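Local structure of 5-cytosine DNA methyltransferase (Entamoeba histolytica, 3QV2) at residues 221-226 and 231-236; 274-279 and 296-301. The protein probably transfers methyl groups from S-adenosyl-L-methionine to carbon 5 of cytosine in DNA or tRNA, as a DNMT2-type methyltransferase. One frame throughout, in Å; residues are numbered along the deposited sequence.

Contact 1: residues 221-226 and 231-236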
loop_
_atom_site.group_PDB
_atom_site.type_symbol
_atom_site.label_atom_id
_atom_site.label_comp_id
_atom_site.label_asym_id
_atom_site.label_seq_id
_atom_site.Cartn_x
_atom_site.Cartn_y
_atom_site.Cartn_z
ATOM N N LEU A 221 24.802 8.294 -2.759
ATOM C CA LEU A 221 23.823 7.856 -1.770
ATOM C C LEU A 221 22.641 7.144 -2.419
ATOM O O LEU A 221 21.912 6.404 -1.759
ATOM C CB LEU A 221 23.332 9.040 -0.936
ATOM C CG LEU A 221 24.415 9.803 -0.171
ATOM C CD1 LEU A 221 23.818 10.974 0.594
ATOM C CD2 LEU A 221 25.165 8.871 0.767
ATOM N N PHE A 222 22.454 7.372 -3.714
ATOM C CA PHE A 222 21.367 6.739 -4.452
ATOM C C PHE A 222 21.542 5.228 -4.538
ATOM O O PHE A 222 22.658 4.730 -4.670
ATOM C CB PHE A 222 21.280 7.303 -5.872
ATOM C CG PHE A 222 20.585 8.632 -5.962
ATOM C CD1 PHE A 222 19.216 8.725 -5.772
ATOM C CD2 PHE A 222 21.295 9.782 -6.264
ATOM C CE1 PHE A 222 18.569 9.944 -5.864
ATOM C CE2 PHE A 222 20.655 11.003 -6.357
ATOM C CZ PHE A 222 19.290 11.083 -6.156
ATOM N N ASP A 223 20.431 4.503 -4.460
ATOM C CA ASP A 223 20.425 3.097 -4.832
ATOM C C ASP A 223 20.068 3.033 -6.310
ATOM O O ASP A 223 18.953 3.378 -6.702
ATOM C CB ASP A 223 19.410 2.311 -4.002
ATOM C CG ASP A 223 19.382 0.839 -4.363
ATOM O OD1 ASP A 223 20.097 0.051 -3.708
ATOM O OD2 ASP A 223 18.653 0.471 -5.307
ATOM N N ILE A 224 21.020 2.609 -7.133
ATOM C CA ILE A 224 20.845 2.652 -8.581
ATOM C C ILE A 224 20.637 1.265 -9.182
ATOM O O ILE A 224 21.318 0.307 -8.810
ATOM C CB ILE A 224 22.045 3.332 -9.268
ATOM C CG1 ILE A 224 22.353 4.670 -8.595
ATOM C CG2 ILE A 224 21.772 3.527 -10.750
ATOM C CD1 ILE A 224 23.512 5.414 -9.221
ATOM N N VAL A 225 19.695 1.168 -10.113
ATOM C CA VAL A 225 19.380 -0.099 -10.763
ATOM C C VAL A 225 19.270 0.042 -12.278
ATOM O O VAL A 225 18.958 1.115 -12.796
ATOM C CB VAL A 225 18.060 -0.688 -10.230
ATOM C CG1 VAL A 225 18.185 -1.021 -8.753
ATOM C CG2 VAL A 225 16.914 0.282 -10.467
ATOM N N GLY A 226 19.536 -1.054 -12.982
ATOM C CA GLY A 226 19.371 -1.110 -14.422
ATOM C C GLY A 226 18.168 -1.963 -14.775
ATOM O O GLY A 226 17.567 -2.587 -13.902
ATOM N N ARG A 231 15.998 -5.945 -8.240
ATOM C CA ARG A 231 14.812 -5.267 -7.735
ATOM C C ARG A 231 15.016 -3.766 -7.552
ATOM O O ARG A 231 16.136 -3.260 -7.628
ATOM C CB ARG A 231 14.384 -5.883 -6.400
ATOM C CG ARG A 231 15.070 -5.266 -5.188
ATOM C CD ARG A 231 16.578 -5.480 -5.214
ATOM N NE ARG A 231 17.246 -4.740 -4.146
ATOM C CZ ARG A 231 17.847 -3.565 -4.307
ATOM N NH1 ARG A 231 17.879 -2.988 -5.501
ATOM N NH2 ARG A 231 18.423 -2.968 -3.272
ATOM N N THR A 232 13.913 -3.066 -7.311
ATOM C CA THR A 232 13.942 -1.655 -6.954
ATOM C C THR A 232 13.656 -1.509 -5.463
ATOM O O THR A 232 12.976 -2.347 -4.870
ATOM C CB THR A 232 12.889 -0.861 -7.738
ATOM O OG1 THR A 232 11.598 -1.452 -7.537
ATOM C CG2 THR A 232 13.214 -0.865 -9.224
ATOM N N CYS A 233 14.171 -0.444 -4.855
ATOM C CA CYS A 233 13.944 -0.206 -3.434
ATOM C C CYS A 233 12.527 0.289 -3.167
ATOM O O CYS A 233 11.800 0.651 -4.091
ATOM C CB CYS A 233 14.967 0.785 -2.872
ATOM S SG CYS A 233 16.629 0.099 -2.669
ATOM N N CYS A 234 12.140 0.295 -1.896
ATOM C CA CYS A 234 10.814 0.751 -1.504
ATOM C C CYS A 234 10.598 2.214 -1.872
ATOM O O CYS A 234 11.370 3.085 -1.472
ATOM C CB CYS A 234 10.609 0.555 -0.002
ATOM S SG CYS A 234 9.010 1.122 0.620
ATOM N N PHE A 235 9.550 2.481 -2.645
ATOM C CA PHE A 235 9.174 3.851 -2.965
ATOM C C PHE A 235 8.378 4.441 -1.807
ATOM O O PHE A 235 7.366 3.879 -1.393
ATOM C CB PHE A 235 8.336 3.900 -4.246
ATOM C CG PHE A 235 9.108 3.578 -5.496
ATOM C CD1 PHE A 235 9.945 4.519 -6.072
ATOM C CD2 PHE A 235 8.977 2.343 -6.108
ATOM C CE1 PHE A 235 10.649 4.231 -7.226
ATOM C CE2 PHE A 235 9.679 2.048 -7.264
ATOM C CZ PHE A 235 10.515 2.995 -7.822
ATOM N N THR A 236 8.841 5.571 -1.281
ATOM C CA THR A 236 8.144 6.233 -0.183
ATOM C C THR A 236 7.602 7.600 -0.593
ATOM O O THR A 236 7.807 8.056 -1.720
ATOM C CB THR A 236 9.041 6.397 1.063
ATOM O OG1 THR A 236 10.023 7.411 0.823
ATOM C CG2 THR A 236 9.731 5.084 1.403
#
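Asp223 meets Arg231 and Cys233 together, the sulfur and the guanidinium NH2 both reaching its carboxylate from the same side of its plane. With CG anti to the backbone N (chi1 -180°), the carboxylate of Asp223 is carried across to segment 231-236. Cys233 SG sits almost squarely over one face of this group, 3.3 Å from Asp223 CG, a tight fit. Arg231 NH2 approaches Asp223 OD1 obliquely, out of that plane, in a straight but weak, long bond of 3.5 Å, the hydrogen-bonded part of a salt bridge in which the two flat groups are turned 45° against each other. The CB of Arg231 starts off away from segment 221-226, and a bend at chi2 (-63°) brings the guanidinium back to it. Val225 stands at the edge of that same guanidinium, its CG1 3.8 Å from Arg231 NH1; CG1 also presses on the backbone, 3.2 Å from Arg231 O. The other branch, CG2, touches the methyl CG2 of Thr232 at 4.1 Å, the two side chains crossing at about a right angle.

A second shell fixes these groups. Ser248 OG bonds both Asp223 OD2 and Cys233 N, joining the two segments through a third, while Thr232 OG1 is bound by Asn168 ND2 and Pro167 O. The chain thus turns back after strand 224-226 and runs antiparallel to it, held by side chains without backbone hydrogen bonds between the segments, whereas the strand itself pairs with 249-251 in a small two-stranded parallel sheet.

Contact 2: residues 274-279 and 296-301; sequences FTPNEI and LTDKQQ
Both segments enter helices, 276-282 and 298-306, and they meet at the first turns, where the CA atoms of Pro276 and Gln301 come within 6.3 Å. Thr275 and Thr297 occupy the N-cap positions. At the first of these a complete capping box closes the helix: Glu278 N gives a bond to Thr275 OG1, and Thr275 N returns one to Glu278 OE1 at 2.8 Å, reaching that oxygen on its anti side and 35° out of the carboxylate plane. Arg272 adds a salt bridge to OE1, and Asp201 binds both Thr275 OG1, through its carboxylate, and Glu278 OE2, through its backbone N. At the second start Thr297 N is taken up by Gln300 OE1 at 2.9 Å.

No hydrogen bond joins the segments; the contact is made by the Pro276 ring, in the first turn of its helix, laid against the neighbouring helix start. Its CB and CG touch Gln301, and CG approaches Asp298 OD1 at 3.9 Å, the proline and aspartate side chains crossing at about a right angle. The ring also packs on Tyr302 and Leu305, further along helix 298-306.

Gln301 presents its amide to the proline by an extended chain (chi2 175°) and is fixed at both ends of that amide. NE2 donates to Leu296 O at 3.0 Å, in the amide plane of Gln301 but well above the plane of the accepting carbonyl. OE1, hydrogen-bonded to Thr291 OG1, lies 3.4 Å from Pro276 CB.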
loop_
_atom_site.group_PDB
_atom_site.type_symbol
_atom_site.label_atom_id
_atom_site.label_comp_id
_atom_site.label_asym_id
_atom_site.label_seq_id
_atom_site.Cartn_x
_atom_site.Cartn_y
_atom_site.Cartn_z
ATOM N N PHE A 274 12.262 7.224 -11.389
ATOM C CA PHE A 274 11.127 6.539 -11.987
ATOM C C PHE A 274 9.948 7.503 -11.999
ATOM O O PHE A 274 9.766 8.279 -11.060
ATOM C CB PHE A 274 10.772 5.281 -11.196
ATOM C CG PHE A 274 11.787 4.177 -11.317
ATOM C CD1 PHE A 274 11.785 3.337 -12.419
ATOM C CD2 PHE A 274 12.733 3.969 -10.326
ATOM C CE1 PHE A 274 12.711 2.316 -12.536
ATOM C CE2 PHE A 274 13.662 2.949 -10.435
ATOM C CZ PHE A 274 13.651 2.121 -11.543
ATOM N N THR A 275 9.155 7.466 -13.063
ATOM C CA THR A 275 7.993 8.342 -13.170
ATOM C C THR A 275 6.864 7.835 -12.283
ATOM O O THR A 275 6.860 6.670 -11.887
ATOM C CB THR A 275 7.484 8.424 -14.619
ATOM O OG1 THR A 275 6.845 7.190 -14.971
ATOM C CG2 THR A 275 8.633 8.698 -15.574
ATOM N N PRO A 276 5.900 8.711 -11.963
ATOM C CA PRO A 276 4.739 8.287 -11.172
ATOM C C PRO A 276 4.051 7.083 -11.809
ATOM O O PRO A 276 3.660 6.145 -11.113
ATOM C CB PRO A 276 3.820 9.508 -11.229
ATOM C CG PRO A 276 4.740 10.662 -11.428
ATOM C CD PRO A 276 5.862 10.148 -12.284
ATOM N N ASN A 277 3.915 7.119 -13.131
ATOM C CA ASN A 277 3.249 6.055 -13.870
ATOM C C ASN A 277 3.987 4.726 -13.748
ATOM O O ASN A 277 3.370 3.660 -13.733
ATOM C CB ASN A 277 3.094 6.450 -15.341
ATOM C CG ASN A 277 2.162 5.526 -16.100
ATOM O OD1 ASN A 277 2.601 4.712 -16.911
ATOM N ND2 ASN A 277 0.866 5.648 -15.836
ATOM N N GLU A 278 5.312 4.795 -13.655
ATOM C CA GLU A 278 6.133 3.597 -13.514
ATOM C C GLU A 278 5.965 2.953 -12.140
ATOM O O GLU A 278 5.867 1.731 -12.027
ATOM C CB GLU A 278 7.605 3.917 -13.788
ATOM C CG GLU A 278 7.898 4.230 -15.248
ATOM C CD GLU A 278 9.345 4.620 -15.488
ATOM O OE1 GLU A 278 9.957 5.225 -14.585
ATOM O OE2 GLU A 278 9.867 4.320 -16.580
ATOM N N ILE A 279 5.931 3.779 -11.098
ATOM C CA ILE A 279 5.684 3.287 -9.750
ATOM C C ILE A 279 4.299 2.658 -9.685
ATOM O O ILE A 279 4.109 1.601 -9.084
ATOM C CB ILE A 279 5.762 4.419 -8.713
ATOM C CG1 ILE A 279 7.123 5.116 -8.781
ATOM C CG2 ILE A 279 5.494 3.881 -7.314
ATOM C CD1 ILE A 279 7.277 6.249 -7.786
ATOM N N LEU A 296 -2.608 17.878 -10.715
ATOM C CA LEU A 296 -1.712 17.283 -9.728
ATOM C C LEU A 296 -0.272 17.201 -10.232
ATOM O O LEU A 296 -0.006 16.647 -11.299
ATOM C CB LEU A 296 -2.208 15.892 -9.324
ATOM C CG LEU A 296 -3.544 15.840 -8.575
ATOM C CD1 LEU A 296 -3.922 14.408 -8.247
ATOM C CD2 LEU A 296 -3.485 16.678 -7.307
ATOM N N THR A 297 0.653 17.758 -9.456
ATOM C CA THR A 297 2.073 17.708 -9.791
ATOM C C THR A 297 2.653 16.323 -9.522
ATOM O O THR A 297 2.015 15.487 -8.880
ATOM C CB THR A 297 2.880 18.747 -8.990
ATOM O OG1 THR A 297 2.711 18.511 -7.587
ATOM C CG2 THR A 297 2.417 20.158 -9.322
ATOM N N ASP A 298 3.865 16.084 -10.016
ATOM C CA ASP A 298 4.531 14.805 -9.800
ATOM C C ASP A 298 4.742 14.540 -8.312
ATOM O O ASP A 298 4.562 13.417 -7.845
ATOM C CB ASP A 298 5.866 14.746 -10.546
ATOM C CG ASP A 298 5.690 14.648 -12.048
ATOM O OD1 ASP A 298 4.561 14.366 -12.501
ATOM O OD2 ASP A 298 6.685 14.840 -12.777
ATOM N N LYS A 299 5.121 15.579 -7.575
ATOM C CA LYS A 299 5.310 15.469 -6.133
ATOM C C LYS A 299 4.066 14.909 -5.448
ATOM O O LYS A 299 4.148 13.953 -4.678
ATOM C CB LYS A 299 5.673 16.828 -5.532
ATOM C CG LYS A 299 7.028 17.354 -5.969
ATOM C CD LYS A 299 8.145 16.404 -5.561
ATOM C CE LYS A 299 9.491 16.864 -6.101
ATOM N NZ LYS A 299 9.882 18.202 -5.576
ATOM N N GLN A 300 2.916 15.510 -5.736
ATOM C CA GLN A 300 1.650 15.078 -5.150
ATOM C C GLN A 300 1.341 13.617 -5.480
ATOM O O GLN A 300 0.834 12.877 -4.639
ATOM C CB GLN A 300 0.510 15.987 -5.617
ATOM C CG GLN A 300 0.594 17.411 -5.082
ATOM C CD GLN A 300 -0.388 18.349 -5.758
ATOM O OE1 GLN A 300 -0.682 18.206 -6.943
ATOM N NE2 GLN A 300 -0.900 19.315 -5.003
ATOM N N GLN A 301 1.655 13.206 -6.705
ATOM C CA GLN A 301 1.429 11.831 -7.132
ATOM C C GLN A 301 2.417 10.883 -6.458
ATOM O O GLN A 301 2.046 9.797 -6.010
ATOM C CB GLN A 301 1.540 11.716 -8.654
ATOM C CG GLN A 301 0.615 12.657 -9.411
ATOM C CD GLN A 301 0.831 12.611 -10.910
ATOM O OE1 GLN A 301 1.088 11.551 -11.482
ATOM N NE2 GLN A 301 0.731 13.767 -11.557
#

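The centres of contacts 1 and 2 lie about 16 Å apart, yet their side chains meet directly. Phe274, just ahead of the capped helix of contact 2, packs against contact 1: its CD2 is 3.5 Å from Phe235 CZ, and its CZ is 3.8 Å from Thr232 CG2 and 3.9 Å from Val225 CG2. Ile279 CD1 adds a further touch on Phe235 CD1, at 3.6 Å. Contact 2 is the one nearer the cofactor site: the side chain of Gln301 is about 8 Å from that of Ile20, which binds S-adenosyl-L-homocysteine, and about 11 Å from the bound ligand itself. Contact 1 lies away from the known sites.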